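Local structure of protein involved in catabolism of external DNA (Legionella pneumophila subsp. pneumophila, 2OO3) at residues A[39-44]-A[101-106]; A[115-120]-A[140-145]; A[163-168]-A[194-199]; A[221-226]-A[238-243]. The protein probably methylates N6 of the adenine at position 2030 of 23S ribosomal RNA, taking the methyl group from S-adenosyl-L-methionine. One frame throughout, in Å; residues are numbered along the deposited sequence.

Contact 1: residues A[39-44]-A[101-106]; sequences YLETHS and GSPYFA
Ala106 sets its methyl over one face of the Tyr39 ring, CB lying 3.4 Å from CE2 and displaced toward the rim that carries the hydroxyl. The phenol reaches that methyl because CG stands opposite the backbone N (chi1 173°), which carries the ring from the strand toward helix 102-109. In the plane of the same ring, at its edge, sits Glu41: Tyr39 OH donates to Glu41 OE1 at 2.5 Å, meeting the carboxylate on its anti side and only 19° out of its plane. The bond anchors the hydroxyl end of the ring, and the methyl lies against its face. The extended Glu41 chain crosses Pro103 at about a right angle, with OE2 3.3 Å from Pro103 CG. Beside it lies the hydroxyl of Ser102, whose OG is 2.9 Å from Glu41 OE2; a water bridges that OG to the carbonyl O of His43. Ser44 approaches the same proline ring, its CB 3.9 Å from Pro103 CG. His43 and Ser102 are both predicted to bind S-adenosyl-L-methionine, so this buried join between the end of strand 38-41 and the start of helix 102-109 is consistent with the cofactor site of a Rossmann-like methyltransferase.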
loop_
_atom_site.group_PDB
_atom_site.type_symbol
_atom_site.label_atom_id
_atom_site.label_comp_id
_atom_site.label_asym_id
_atom_site.label_seq_id
_atom_site.Cartn_x
_atom_site.Cartn_y
_atom_site.Cartn_z
ATOM N N TYR A 39 0.785 13.712 -0.123
ATOM C CA TYR A 39 0.894 12.269 -0.251
ATOM C C TYR A 39 2.377 11.928 -0.132
ATOM O O TYR A 39 3.183 12.376 -0.937
ATOM C CB TYR A 39 0.325 11.798 -1.600
ATOM C CG TYR A 39 0.567 10.333 -1.858
ATOM C CD1 TYR A 39 -0.261 9.355 -1.263
ATOM C CD2 TYR A 39 1.613 9.906 -2.679
ATOM C CE1 TYR A 39 -0.045 8.000 -1.486
ATOM C CE2 TYR A 39 1.832 8.521 -2.923
ATOM C CZ TYR A 39 1.002 7.597 -2.312
ATOM O OH TYR A 39 1.171 6.245 -2.515
ATOM N N LEU A 40 2.719 11.163 0.895
ATOM C CA LEU A 40 4.119 10.780 1.153
ATOM C C LEU A 40 4.330 9.263 1.066
ATOM O O LEU A 40 3.658 8.497 1.791
ATOM C CB LEU A 40 4.556 11.308 2.543
ATOM C CG LEU A 40 5.896 10.820 3.103
ATOM C CD1 LEU A 40 7.036 11.302 2.203
ATOM C CD2 LEU A 40 6.053 11.369 4.482
ATOM N N GLU A 41 5.250 8.830 0.192
ATOM C CA GLU A 41 5.698 7.448 0.188
ATOM C C GLU A 41 7.101 7.338 0.698
ATOM O O GLU A 41 8.002 8.018 0.206
ATOM C CB GLU A 41 5.632 6.815 -1.201
ATOM C CG GLU A 41 4.252 6.420 -1.652
ATOM C CD GLU A 41 4.289 5.776 -3.038
ATOM O OE1 GLU A 41 3.291 5.830 -3.789
ATOM O OE2 GLU A 41 5.353 5.227 -3.371
ATOM N N THR A 42 7.304 6.446 1.666
ATOM C CA THR A 42 8.630 6.244 2.275
ATOM C C THR A 42 9.510 5.290 1.424
ATOM O O THR A 42 10.730 5.366 1.455
ATOM C CB THR A 42 8.470 5.652 3.721
ATOM O OG1 THR A 42 7.539 4.562 3.667
ATOM C CG2 THR A 42 7.885 6.677 4.720
ATOM N N HIS A 43 8.897 4.373 0.680
ATOM C CA HIS A 43 9.651 3.368 -0.086
ATOM C C HIS A 43 8.986 3.265 -1.472
ATOM O O HIS A 43 8.184 2.323 -1.717
ATOM C CB HIS A 43 9.580 1.974 0.568
ATOM C CG HIS A 43 10.131 1.876 1.961
ATOM N ND1 HIS A 43 9.442 2.317 3.070
ATOM C CD2 HIS A 43 11.274 1.313 2.429
ATOM C CE1 HIS A 43 10.152 2.063 4.163
ATOM N NE2 HIS A 43 11.273 1.463 3.801
ATOM N N SER A 44 9.273 4.200 -2.377
ATOM C CA SER A 44 8.550 4.258 -3.651
ATOM C C SER A 44 8.929 3.226 -4.725
ATOM O O SER A 44 8.143 2.981 -5.645
ATOM C CB SER A 44 8.651 5.665 -4.246
ATOM O OG SER A 44 8.195 6.598 -3.296
ATOM N N GLY A 101 3.524 0.509 -9.933
ATOM C CA GLY A 101 3.884 0.576 -8.524
ATOM C C GLY A 101 2.947 1.569 -7.870
ATOM O O GLY A 101 2.208 2.262 -8.572
ATOM N N SER A 102 2.983 1.661 -6.542
ATOM C CA SER A 102 2.137 2.579 -5.803
ATOM C C SER A 102 2.201 4.037 -6.298
ATOM O O SER A 102 1.150 4.703 -6.398
ATOM C CB SER A 102 2.371 2.445 -4.276
ATOM O OG SER A 102 3.668 2.892 -3.946
ATOM N N PRO A 103 3.393 4.540 -6.671
ATOM C CA PRO A 103 3.377 5.931 -7.191
ATOM C C PRO A 103 2.517 6.115 -8.461
ATOM O O PRO A 103 1.894 7.145 -8.603
ATOM C CB PRO A 103 4.861 6.178 -7.553
ATOM C CG PRO A 103 5.613 5.266 -6.691
ATOM C CD PRO A 103 4.777 4.002 -6.678
ATOM N N TYR A 104 2.488 5.111 -9.345
ATOM C CA TYR A 104 1.666 5.154 -10.557
ATOM C C TYR A 104 0.172 5.154 -10.222
ATOM O O TYR A 104 -0.606 5.896 -10.837
ATOM C CB TYR A 104 2.047 3.996 -11.505
ATOM C CG TYR A 104 1.572 4.202 -12.924
ATOM C CD1 TYR A 104 2.423 4.754 -13.891
ATOM C CD2 TYR A 104 0.292 3.816 -13.313
ATOM C CE1 TYR A 104 1.985 4.986 -15.209
ATOM C CE2 TYR A 104 -0.145 4.000 -14.658
ATOM C CZ TYR A 104 0.710 4.594 -15.576
ATOM O OH TYR A 104 0.299 4.783 -16.873
ATOM N N PHE A 105 -0.250 4.379 -9.225
ATOM C CA PHE A 105 -1.632 4.529 -8.726
ATOM C C PHE A 105 -1.915 5.942 -8.187
ATOM O O PHE A 105 -2.968 6.559 -8.507
ATOM C CB PHE A 105 -1.935 3.455 -7.655
ATOM C CG PHE A 105 -1.987 2.040 -8.212
ATOM C CD1 PHE A 105 -3.122 1.587 -8.912
ATOM C CD2 PHE A 105 -0.930 1.168 -8.024
ATOM C CE1 PHE A 105 -3.173 0.269 -9.428
ATOM C CE2 PHE A 105 -0.978 -0.161 -8.528
ATOM C CZ PHE A 105 -2.094 -0.590 -9.235
ATOM N N ALA A 106 -1.017 6.464 -7.355
ATOM C CA ALA A 106 -1.268 7.761 -6.708
ATOM C C ALA A 106 -1.378 8.920 -7.718
ATOM O O ALA A 106 -2.246 9.795 -7.626
ATOM C CB ALA A 106 -0.194 8.040 -5.632
HETATM O O HOH W 1 5.310 2.898 -1.817
#

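Contact 2: residues A[115-120]-A[140-145]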
loop_
_atom_site.group_PDB
_atom_site.type_symbol
_atom_site.label_atom_id
_atom_site.label_comp_id
_atom_site.label_asym_id
_atom_site.label_seq_id
_atom_site.Cartn_x
_atom_site.Cartn_y
_atom_site.Cartn_z
ATOM N N ARG A 115 0.041 17.309 -3.385
ATOM C CA ARG A 115 1.503 17.277 -3.507
ATOM C C ARG A 115 1.999 15.900 -3.174
ATOM O O ARG A 115 1.729 15.401 -2.063
ATOM C CB ARG A 115 2.158 18.285 -2.560
ATOM C CG ARG A 115 3.653 18.303 -2.636
ATOM C CD ARG A 115 4.233 19.563 -1.979
ATOM N NE ARG A 115 3.836 19.648 -0.579
ATOM C CZ ARG A 115 4.614 19.344 0.461
ATOM N NH1 ARG A 115 5.867 18.928 0.281
ATOM N NH2 ARG A 115 4.124 19.464 1.692
ATOM N N LEU A 116 2.710 15.292 -4.126
ATOM C CA LEU A 116 3.251 13.930 -3.942
ATOM C C LEU A 116 4.728 14.035 -3.641
ATOM O O LEU A 116 5.480 14.719 -4.341
ATOM C CB LEU A 116 3.065 13.050 -5.195
ATOM C CG LEU A 116 1.635 12.663 -5.640
ATOM C CD1 LEU A 116 0.908 13.835 -6.297
ATOM C CD2 LEU A 116 1.689 11.446 -6.573
ATOM N N TYR A 117 5.155 13.310 -2.629
ATOM C CA TYR A 117 6.531 13.280 -2.276
ATOM C C TYR A 117 6.965 11.808 -2.204
ATOM O O TYR A 117 6.504 11.035 -1.335
ATOM C CB TYR A 117 6.677 13.970 -0.936
ATOM C CG TYR A 117 8.075 14.331 -0.582
ATOM C CD1 TYR A 117 8.486 15.681 -0.566
ATOM C CD2 TYR A 117 9.003 13.345 -0.228
ATOM C CE1 TYR A 117 9.779 16.018 -0.205
ATOM C CE2 TYR A 117 10.294 13.682 0.132
ATOM C CZ TYR A 117 10.662 15.014 0.139
ATOM O OH TYR A 117 11.912 15.348 0.515
ATOM N N LEU A 118 7.846 11.415 -3.117
ATOM C CA LEU A 118 8.202 10.013 -3.265
ATOM C C LEU A 118 9.663 9.810 -2.897
ATOM O O LEU A 118 10.533 10.508 -3.430
ATOM C CB LEU A 118 7.994 9.571 -4.718
ATOM C CG LEU A 118 6.611 9.869 -5.333
ATOM C CD1 LEU A 118 6.544 9.545 -6.836
ATOM C CD2 LEU A 118 5.448 9.150 -4.516
ATOM N N CYS A 119 9.935 8.849 -2.021
ATOM C CA CYS A 119 11.314 8.616 -1.541
ATOM C C CYS A 119 11.782 7.257 -1.998
ATOM O O CYS A 119 11.045 6.275 -1.863
ATOM C CB CYS A 119 11.400 8.644 -0.009
ATOM S SG CYS A 119 10.840 10.214 0.774
ATOM N N GLU A 120 13.013 7.183 -2.479
ATOM C CA GLU A 120 13.596 5.894 -2.805
ATOM C C GLU A 120 15.095 5.898 -2.510
ATOM O O GLU A 120 15.825 6.740 -3.014
ATOM C CB GLU A 120 13.326 5.509 -4.283
ATOM C CG GLU A 120 14.060 4.223 -4.759
ATOM C CD GLU A 120 13.808 2.999 -3.849
ATOM O OE1 GLU A 120 12.659 2.803 -3.344
ATOM O OE2 GLU A 120 14.778 2.231 -3.636
ATOM N N TYR A 140 7.268 15.259 -6.461
ATOM C CA TYR A 140 8.662 15.441 -6.025
ATOM C C TYR A 140 9.312 14.115 -5.722
ATOM O O TYR A 140 8.912 13.426 -4.776
ATOM C CB TYR A 140 8.714 16.332 -4.787
ATOM C CG TYR A 140 8.234 17.727 -5.114
ATOM C CD1 TYR A 140 9.145 18.719 -5.537
ATOM C CD2 TYR A 140 6.871 18.056 -5.050
ATOM C CE1 TYR A 140 8.707 20.001 -5.872
ATOM C CE2 TYR A 140 6.420 19.359 -5.379
ATOM C CZ TYR A 140 7.353 20.318 -5.774
ATOM O OH TYR A 140 6.904 21.583 -6.094
ATOM N N VAL A 141 10.313 13.752 -6.511
ATOM C CA VAL A 141 11.003 12.466 -6.340
ATOM C C VAL A 141 12.326 12.707 -5.636
ATOM O O VAL A 141 13.125 13.528 -6.106
ATOM C CB VAL A 141 11.271 11.818 -7.698
ATOM C CG1 VAL A 141 11.973 10.448 -7.540
ATOM C CG2 VAL A 141 9.974 11.668 -8.485
ATOM N N ASN A 142 12.561 11.995 -4.526
ATOM C CA ASN A 142 13.736 12.190 -3.672
ATOM C C ASN A 142 14.561 10.933 -3.393
ATOM O O ASN A 142 14.015 9.892 -3.019
ATOM C CB ASN A 142 13.298 12.822 -2.372
ATOM C CG ASN A 142 12.656 14.171 -2.597
ATOM O OD1 ASN A 142 13.326 15.204 -2.560
ATOM N ND2 ASN A 142 11.345 14.168 -2.855
ATOM N N HIS A 143 15.865 11.022 -3.622
ATOM C CA HIS A 143 16.784 9.919 -3.372
ATOM C C HIS A 143 17.249 10.027 -1.917
ATOM O O HIS A 143 18.192 10.747 -1.593
ATOM C CB HIS A 143 17.962 9.971 -4.366
ATOM C CG HIS A 143 18.888 8.801 -4.269
ATOM N ND1 HIS A 143 20.179 8.829 -4.766
ATOM C CD2 HIS A 143 18.716 7.569 -3.733
ATOM C CE1 HIS A 143 20.753 7.663 -4.544
ATOM N NE2 HIS A 143 19.898 6.889 -3.901
ATOM N N THR A 144 16.535 9.330 -1.035
ATOM C CA THR A 144 16.674 9.545 0.379
ATOM C C THR A 144 16.067 8.391 1.155
ATOM O O THR A 144 15.224 7.644 0.637
ATOM C CB THR A 144 16.078 10.914 0.803
ATOM O OG1 THR A 144 16.578 11.278 2.099
ATOM C CG2 THR A 144 14.520 10.923 0.770
ATOM N N ASP A 145 16.528 8.223 2.393
ATOM C CA ASP A 145 15.889 7.313 3.313
ATOM C C ASP A 145 14.511 7.852 3.675
ATOM O O ASP A 145 14.400 8.766 4.511
ATOM C CB ASP A 145 16.725 7.195 4.589
ATOM C CG ASP A 145 16.262 6.065 5.473
ATOM O OD1 ASP A 145 15.056 5.743 5.465
ATOM O OD2 ASP A 145 17.125 5.485 6.170
#
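Tyr117 pairs with Tyr140, Leu118 with Val141 and Cys119 with Asn142 where strands 115-119 and 139-142 run parallel in a beta-alpha-beta unit closed by helix 123-129, at one margin of the Rossmann-like sheet. Backbone bonds come first: Tyr140 N to Leu116 O, Leu118 N to Tyr140 O, Asn142 N to Leu118 O at 2.7 Å, and Glu120 N to Asn142 O, followed by a weak one from Thr144 N to Glu120 O. Apolar packing is modest; Cys119 SG lies 3.7 Å from Thr144 CG2, and Arg115, salt-bridged to Glu158, lays its CG 4.0 Å from Tyr140 CD2. Toward the C-terminal ends of the segments, Glu120 and Asp145 are predicted to bind S-adenosyl-L-methionine; Glu120 OE1 accepts from Gly45 N, and Asp145, at the N-cap of helix 146-153, accepts a weak bond at OD1 from Val147 N. Among flat groups, Asn142 ND2 stands over one face of the Tyr117 ring, toward its hydroxyl-bearing rim, the amide and ring planes 6° apart, with ND2 3.2 Å from Tyr117 CZ.

Contact 3: residues A[163-168]-A[194-199]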
loop_
_atom_site.group_PDB
_atom_site.type_symbol
_atom_site.label_atom_id
_atom_site.label_comp_id
_atom_site.label_asym_id
_atom_site.label_seq_id
_atom_site.Cartn_x
_atom_site.Cartn_y
_atom_site.Cartn_z
ATOM N N ILE A 163 0.135 8.983 4.365
ATOM C CA ILE A 163 1.512 8.521 4.465
ATOM C C ILE A 163 1.454 7.011 4.212
ATOM O O ILE A 163 0.855 6.270 4.985
ATOM C CB ILE A 163 2.131 8.869 5.844
ATOM C CG1 ILE A 163 2.121 10.406 6.102
ATOM C CG2 ILE A 163 3.577 8.438 5.886
ATOM C CD1 ILE A 163 0.918 10.902 6.959
ATOM N N PHE A 164 2.028 6.587 3.101
ATOM C CA PHE A 164 1.931 5.206 2.634
ATOM C C PHE A 164 3.301 4.595 2.744
ATOM O O PHE A 164 4.226 5.002 2.054
ATOM C CB PHE A 164 1.424 5.145 1.168
ATOM C CG PHE A 164 1.109 3.756 0.681
ATOM C CD1 PHE A 164 -0.055 3.072 1.123
ATOM C CD2 PHE A 164 1.938 3.137 -0.236
ATOM C CE1 PHE A 164 -0.344 1.771 0.652
ATOM C CE2 PHE A 164 1.662 1.829 -0.702
ATOM C CZ PHE A 164 0.523 1.153 -0.263
ATOM N N ILE A 165 3.413 3.622 3.649
ATOM C CA ILE A 165 4.694 3.034 4.040
ATOM C C ILE A 165 4.794 1.579 3.630
ATOM O O ILE A 165 4.074 0.725 4.163
ATOM C CB ILE A 165 4.868 3.179 5.575
ATOM C CG1 ILE A 165 4.747 4.667 5.956
ATOM C CG2 ILE A 165 6.220 2.626 6.000
ATOM C CD1 ILE A 165 4.497 4.950 7.409
ATOM N N ASP A 166 5.681 1.292 2.675
ATOM C CA ASP A 166 5.798 -0.058 2.124
ATOM C C ASP A 166 7.219 -0.620 2.265
ATOM O O ASP A 166 7.916 -0.778 1.278
ATOM C CB ASP A 166 5.320 -0.049 0.665
ATOM C CG ASP A 166 5.239 -1.437 0.047
ATOM O OD1 ASP A 166 5.188 -2.467 0.795
ATOM O OD2 ASP A 166 5.235 -1.477 -1.210
ATOM N N PRO A 167 7.644 -0.963 3.501
ATOM C CA PRO A 167 9.029 -1.444 3.690
ATOM C C PRO A 167 9.244 -2.819 3.106
ATOM O O PRO A 167 8.271 -3.560 2.946
ATOM C CB PRO A 167 9.195 -1.502 5.229
ATOM C CG PRO A 167 7.967 -0.778 5.796
ATOM C CD PRO A 167 6.890 -0.944 4.770
ATOM N N SER A 168 10.503 -3.148 2.778
ATOM C CA SER A 168 10.862 -4.516 2.369
ATOM C C SER A 168 11.013 -5.514 3.535
ATOM O O SER A 168 10.832 -6.717 3.328
ATOM C CB SER A 168 12.149 -4.507 1.543
ATOM O OG SER A 168 13.291 -4.289 2.372
ATOM N N TYR A 194 -2.146 7.248 8.241
ATOM C CA TYR A 194 -0.947 6.412 8.109
ATOM C C TYR A 194 -1.337 4.986 7.666
ATOM O O TYR A 194 -2.231 4.377 8.246
ATOM C CB TYR A 194 -0.185 6.351 9.452
ATOM C CG TYR A 194 0.314 7.722 9.914
ATOM C CD1 TYR A 194 1.597 8.172 9.587
ATOM C CD2 TYR A 194 -0.509 8.583 10.659
ATOM C CE1 TYR A 194 2.054 9.433 9.999
ATOM C CE2 TYR A 194 -0.039 9.872 11.080
ATOM C CZ TYR A 194 1.234 10.270 10.737
ATOM O OH TYR A 194 1.697 11.521 11.133
ATOM N N CYS A 195 -0.689 4.479 6.626
ATOM C CA CYS A 195 -0.957 3.141 6.142
ATOM C C CYS A 195 0.373 2.412 5.974
ATOM O O CYS A 195 1.182 2.763 5.118
ATOM C CB CYS A 195 -1.670 3.196 4.797
ATOM S SG CYS A 195 -2.079 1.579 4.150
ATOM N N VAL A 196 0.601 1.384 6.779
ATOM C CA VAL A 196 1.862 0.628 6.669
ATOM C C VAL A 196 1.554 -0.839 6.327
ATOM O O VAL A 196 0.694 -1.467 6.966
ATOM C CB VAL A 196 2.730 0.763 7.950
ATOM C CG1 VAL A 196 1.973 0.303 9.190
ATOM C CG2 VAL A 196 4.098 0.024 7.820
ATOM N N TRP A 197 2.224 -1.335 5.287
ATOM C CA TRP A 197 2.152 -2.729 4.870
ATOM C C TRP A 197 3.164 -3.529 5.698
ATOM O O TRP A 197 4.292 -3.047 5.963
ATOM C CB TRP A 197 2.499 -2.840 3.363
ATOM C CG TRP A 197 2.493 -4.276 2.880
ATOM C CD1 TRP A 197 1.384 -5.036 2.528
ATOM C CD2 TRP A 197 3.628 -5.146 2.800
ATOM N NE1 TRP A 197 1.786 -6.320 2.215
ATOM C CE2 TRP A 197 3.155 -6.411 2.365
ATOM C CE3 TRP A 197 4.996 -4.987 3.084
ATOM C CZ2 TRP A 197 4.005 -7.507 2.200
ATOM C CZ3 TRP A 197 5.852 -6.062 2.878
ATOM C CH2 TRP A 197 5.355 -7.307 2.423
ATOM N N TYR A 198 2.818 -4.780 6.028
ATOM C CA TYR A 198 3.765 -5.683 6.690
ATOM C C TYR A 198 3.543 -7.120 6.221
ATOM O O TYR A 198 2.408 -7.482 5.848
ATOM C CB TYR A 198 3.608 -5.584 8.212
ATOM C CG TYR A 198 2.237 -5.971 8.724
ATOM C CD1 TYR A 198 1.949 -7.287 9.078
ATOM C CD2 TYR A 198 1.223 -5.007 8.874
ATOM C CE1 TYR A 198 0.676 -7.648 9.567
ATOM C CE2 TYR A 198 -0.020 -5.343 9.358
ATOM C CZ TYR A 198 -0.294 -6.663 9.696
ATOM O OH TYR A 198 -1.541 -6.973 10.168
ATOM N N PRO A 199 4.614 -7.939 6.205
ATOM C CA PRO A 199 4.481 -9.337 5.859
ATOM C C PRO A 199 4.232 -10.222 7.068
ATOM O O PRO A 199 4.452 -9.813 8.210
ATOM C CB PRO A 199 5.868 -9.683 5.282
ATOM C CG PRO A 199 6.819 -8.797 6.029
ATOM C CD PRO A 199 6.026 -7.566 6.445
#
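Ile163 and Tyr194 lie side by side at the tightly packed end of a parallel beta-alpha-beta unit, in which helix 174-188 links strand 161-165 to strand 193-200 in the middle of the Rossmann-like sheet. Ile163 CD1 sits over one face of the Tyr194 ring, 3.6 Å from CE1, and the phenol hydroxyl is held by the carbonyl of Phe189. On that same side of the sheet, CG2 of Ile165 meets CG2 of Val196 at 3.8 Å. The other side carries a sulfur-aromatic contact, Cys195 SG approaching the Phe164 ring obliquely at 3.9 Å from CE1. Three backbone bonds fix the alignment, the last from Trp197 N to Ile165 O at 3.0 Å. Past that bond the chains part. Segment 163-168 turns into loop, Asp166 is partly exposed and Ser168 is exposed, and contacts thin out to a few, made by Pro167 and around the indole. Asp166, predicted to be the proton acceptor and a cofactor ligand, pairs with Lys19, which also makes a cation-pi contact with Trp197. A chi1 of -173° swings the Asp166 carboxylate across to the indole, the two planes 83° apart, and places OD1 3.4 Å from Trp197 CE3.

Contact 4: residues A[221-226]-A[238-243]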
loop_
_atom_site.group_PDB
_atom_site.type_symbol
_atom_site.label_atom_id
_atom_site.label_comp_id
_atom_site.label_asym_id
_atom_site.label_seq_id
_atom_site.Cartn_x
_atom_site.Cartn_y
_atom_site.Cartn_z
ATOM N N VAL A 221 -7.162 0.344 12.215
ATOM C CA VAL A 221 -7.691 -0.911 11.722
ATOM C C VAL A 221 -6.521 -1.737 11.204
ATOM O O VAL A 221 -5.547 -1.195 10.626
ATOM C CB VAL A 221 -8.872 -0.732 10.700
ATOM C CG1 VAL A 221 -8.417 -0.016 9.404
ATOM C CG2 VAL A 221 -9.476 -2.077 10.337
ATOM N N ARG A 222 -6.584 -3.036 11.466
ATOM C CA ARG A 222 -5.592 -3.959 10.962
ATOM C C ARG A 222 -6.315 -4.891 10.012
ATOM O O ARG A 222 -7.388 -5.390 10.357
ATOM C CB ARG A 222 -4.994 -4.744 12.135
ATOM C CG ARG A 222 -4.517 -6.110 11.706
ATOM C CD ARG A 222 -3.525 -6.698 12.647
ATOM N NE ARG A 222 -4.104 -7.287 13.832
ATOM C CZ ARG A 222 -3.837 -8.533 14.263
ATOM N NH1 ARG A 222 -3.022 -9.356 13.594
ATOM N NH2 ARG A 222 -4.393 -8.962 15.382
ATOM N N ILE A 223 -5.783 -5.074 8.800
ATOM C CA ILE A 223 -6.341 -6.028 7.861
ATOM C C ILE A 223 -5.251 -7.036 7.464
ATOM O O ILE A 223 -4.066 -6.683 7.372
ATOM C CB ILE A 223 -6.956 -5.312 6.641
ATOM C CG1 ILE A 223 -5.862 -4.620 5.817
ATOM C CG2 ILE A 223 -8.022 -4.292 7.126
ATOM C CD1 ILE A 223 -6.354 -4.079 4.431
ATOM N N GLU A 224 -5.622 -8.309 7.305
ATOM C CA GLU A 224 -4.631 -9.308 6.918
ATOM C C GLU A 224 -5.268 -10.276 5.949
ATOM O O GLU A 224 -6.471 -10.466 5.975
ATOM C CB GLU A 224 -4.067 -10.075 8.126
ATOM C CG GLU A 224 -3.307 -9.202 9.096
ATOM C CD GLU A 224 -2.569 -9.989 10.183
ATOM O OE1 GLU A 224 -2.731 -11.239 10.244
ATOM O OE2 GLU A 224 -1.852 -9.345 10.972
ATOM N N LEU A 225 -4.435 -10.855 5.100
ATOM C CA LEU A 225 -4.835 -11.819 4.089
ATOM C C LEU A 225 -3.839 -12.958 4.222
ATOM O O LEU A 225 -2.635 -12.740 4.161
ATOM C CB LEU A 225 -4.725 -11.158 2.700
ATOM C CG LEU A 225 -5.035 -11.966 1.441
ATOM C CD1 LEU A 225 -6.479 -12.427 1.411
ATOM C CD2 LEU A 225 -4.737 -11.143 0.182
ATOM N N HIS A 226 -4.338 -14.169 4.398
ATOM C CA HIS A 226 -3.496 -15.303 4.661
ATOM C C HIS A 226 -3.766 -16.374 3.610
ATOM O O HIS A 226 -4.919 -16.793 3.394
ATOM C CB HIS A 226 -3.751 -15.824 6.068
ATOM C CG HIS A 226 -3.353 -14.866 7.141
ATOM N ND1 HIS A 226 -2.038 -14.533 7.392
ATOM C CD2 HIS A 226 -4.092 -14.175 8.037
ATOM C CE1 HIS A 226 -1.988 -13.666 8.389
ATOM N NE2 HIS A 226 -3.221 -13.432 8.795
ATOM N N CYS A 238 0.029 -11.453 4.589
ATOM C CA CYS A 238 0.517 -10.095 4.819
ATOM C C CYS A 238 -0.618 -9.253 5.372
ATOM O O CYS A 238 -1.771 -9.710 5.440
ATOM C CB CYS A 238 1.022 -9.512 3.479
ATOM S SG CYS A 238 -0.316 -9.136 2.337
ATOM N N GLY A 239 -0.319 -8.023 5.749
ATOM C CA GLY A 239 -1.375 -7.165 6.288
ATOM C C GLY A 239 -1.101 -5.709 6.098
ATOM O O GLY A 239 -0.017 -5.332 5.607
ATOM N N LEU A 240 -2.092 -4.888 6.436
ATOM C CA LEU A 240 -1.859 -3.429 6.555
ATOM C C LEU A 240 -2.456 -2.895 7.854
ATOM O O LEU A 240 -3.492 -3.369 8.318
ATOM C CB LEU A 240 -2.363 -2.637 5.324
ATOM C CG LEU A 240 -1.727 -3.051 3.978
ATOM C CD1 LEU A 240 -2.666 -3.963 3.168
ATOM C CD2 LEU A 240 -1.380 -1.835 3.150
ATOM N N TRP A 241 -1.746 -1.947 8.450
ATOM C CA TRP A 241 -2.165 -1.286 9.665
ATOM C C TRP A 241 -2.449 0.166 9.295
ATOM O O TRP A 241 -1.581 0.841 8.736
ATOM C CB TRP A 241 -1.058 -1.378 10.725
ATOM C CG TRP A 241 -1.538 -0.834 12.052
ATOM C CD1 TRP A 241 -1.736 0.473 12.382
ATOM C CD2 TRP A 241 -1.909 -1.598 13.192
ATOM N NE1 TRP A 241 -2.199 0.580 13.675
ATOM C CE2 TRP A 241 -2.322 -0.684 14.191
ATOM C CE3 TRP A 241 -1.936 -2.978 13.473
ATOM C CZ2 TRP A 241 -2.763 -1.102 15.464
ATOM C CZ3 TRP A 241 -2.375 -3.397 14.762
ATOM C CH2 TRP A 241 -2.796 -2.457 15.719
ATOM N N ILE A 242 -3.670 0.628 9.563
ATOM C CA ILE A 242 -4.071 1.974 9.162
ATOM C C ILE A 242 -4.476 2.751 10.394
ATOM O O ILE A 242 -5.280 2.269 11.192
ATOM C CB ILE A 242 -5.231 1.967 8.089
ATOM C CG1 ILE A 242 -4.768 1.229 6.820
ATOM C CG2 ILE A 242 -5.629 3.404 7.731
ATOM C CD1 ILE A 242 -5.846 0.740 5.919
ATOM N N ILE A 243 -3.848 3.903 10.576
ATOM C CA ILE A 243 -4.225 4.858 11.615
ATOM C C ILE A 243 -5.073 5.956 10.984
ATOM O O ILE A 243 -4.732 6.490 9.922
ATOM C CB ILE A 243 -2.995 5.489 12.261
ATOM C CG1 ILE A 243 -2.118 4.379 12.888
ATOM C CG2 ILE A 243 -3.399 6.550 13.336
ATOM C CD1 ILE A 243 -0.693 4.853 13.346
#
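The indole of Trp241 has the carbonyl O of Val221 over one face, displaced toward the rim, and Ile243 CG1 at its edge, while Arg222 comes at it obliquely with CB 3.8 Å from CE3. The plane of the Arg222 guanidinium is tilted 22° from that of the indole, and Glu224 OE2 lies at the guanidinium's edge. The side chains of Arg222, Glu224 and Trp241 share one side of a beta hairpin, strands 220-226 and 237-243, in the antiparallel half of the sheet, where helix 203-216 packs on them through Leu210. Opposite them, Val221 and Ile242 point the same way side by side, and Ile223 CD1 meets Leu240 CD1 at 3.9 Å; helix 249-263 touches Val221, Ile223 and Ile242. Three hydrogen-bonded pairs, Val221-Ile242, Ile223-Leu240 and Leu225-Cys238, each contribute two backbone bonds. At the non-hydrogen-bonded pair Glu224-Gly239 the strands draw in to 3.9 Å between CA atoms. The buried Glu224 carboxylate has further partners: Tyr198 OH bonds to OE2, and His226 NE2 donates to OE1 at 2.7 Å, on the anti side. Arg222, also paired with Glu274, forms a salt bridge through NH1 to Glu224 OE2 at 2.9 Å, from above the carboxylate plane.

Overall arrangement
One mixed sheet carries all four contacts, and their chemistry changes across it. Contacts 1, 3 and 4 are buried, whereas contact 2, at the outermost strand 139-142, is partly exposed; its centre lies about 24 Å from that of contact 4. Contacts 2 and 3 are parallel strand pairs of beta-alpha-beta units, contact 4 is an antiparallel hairpin, and contact 1 alone sets a strand against a helix. Strand 38-41 of contact 1 bonds to contact 2 through Tyr117 and to contact 3 through Phe164. Predicted cofactor residues gather at the C-terminal ends of the parallel strands and the start of helix 102-109, in contacts 1 to 3; contact 4 instead buries a charged cluster, joined to contact 3 through Tyr198.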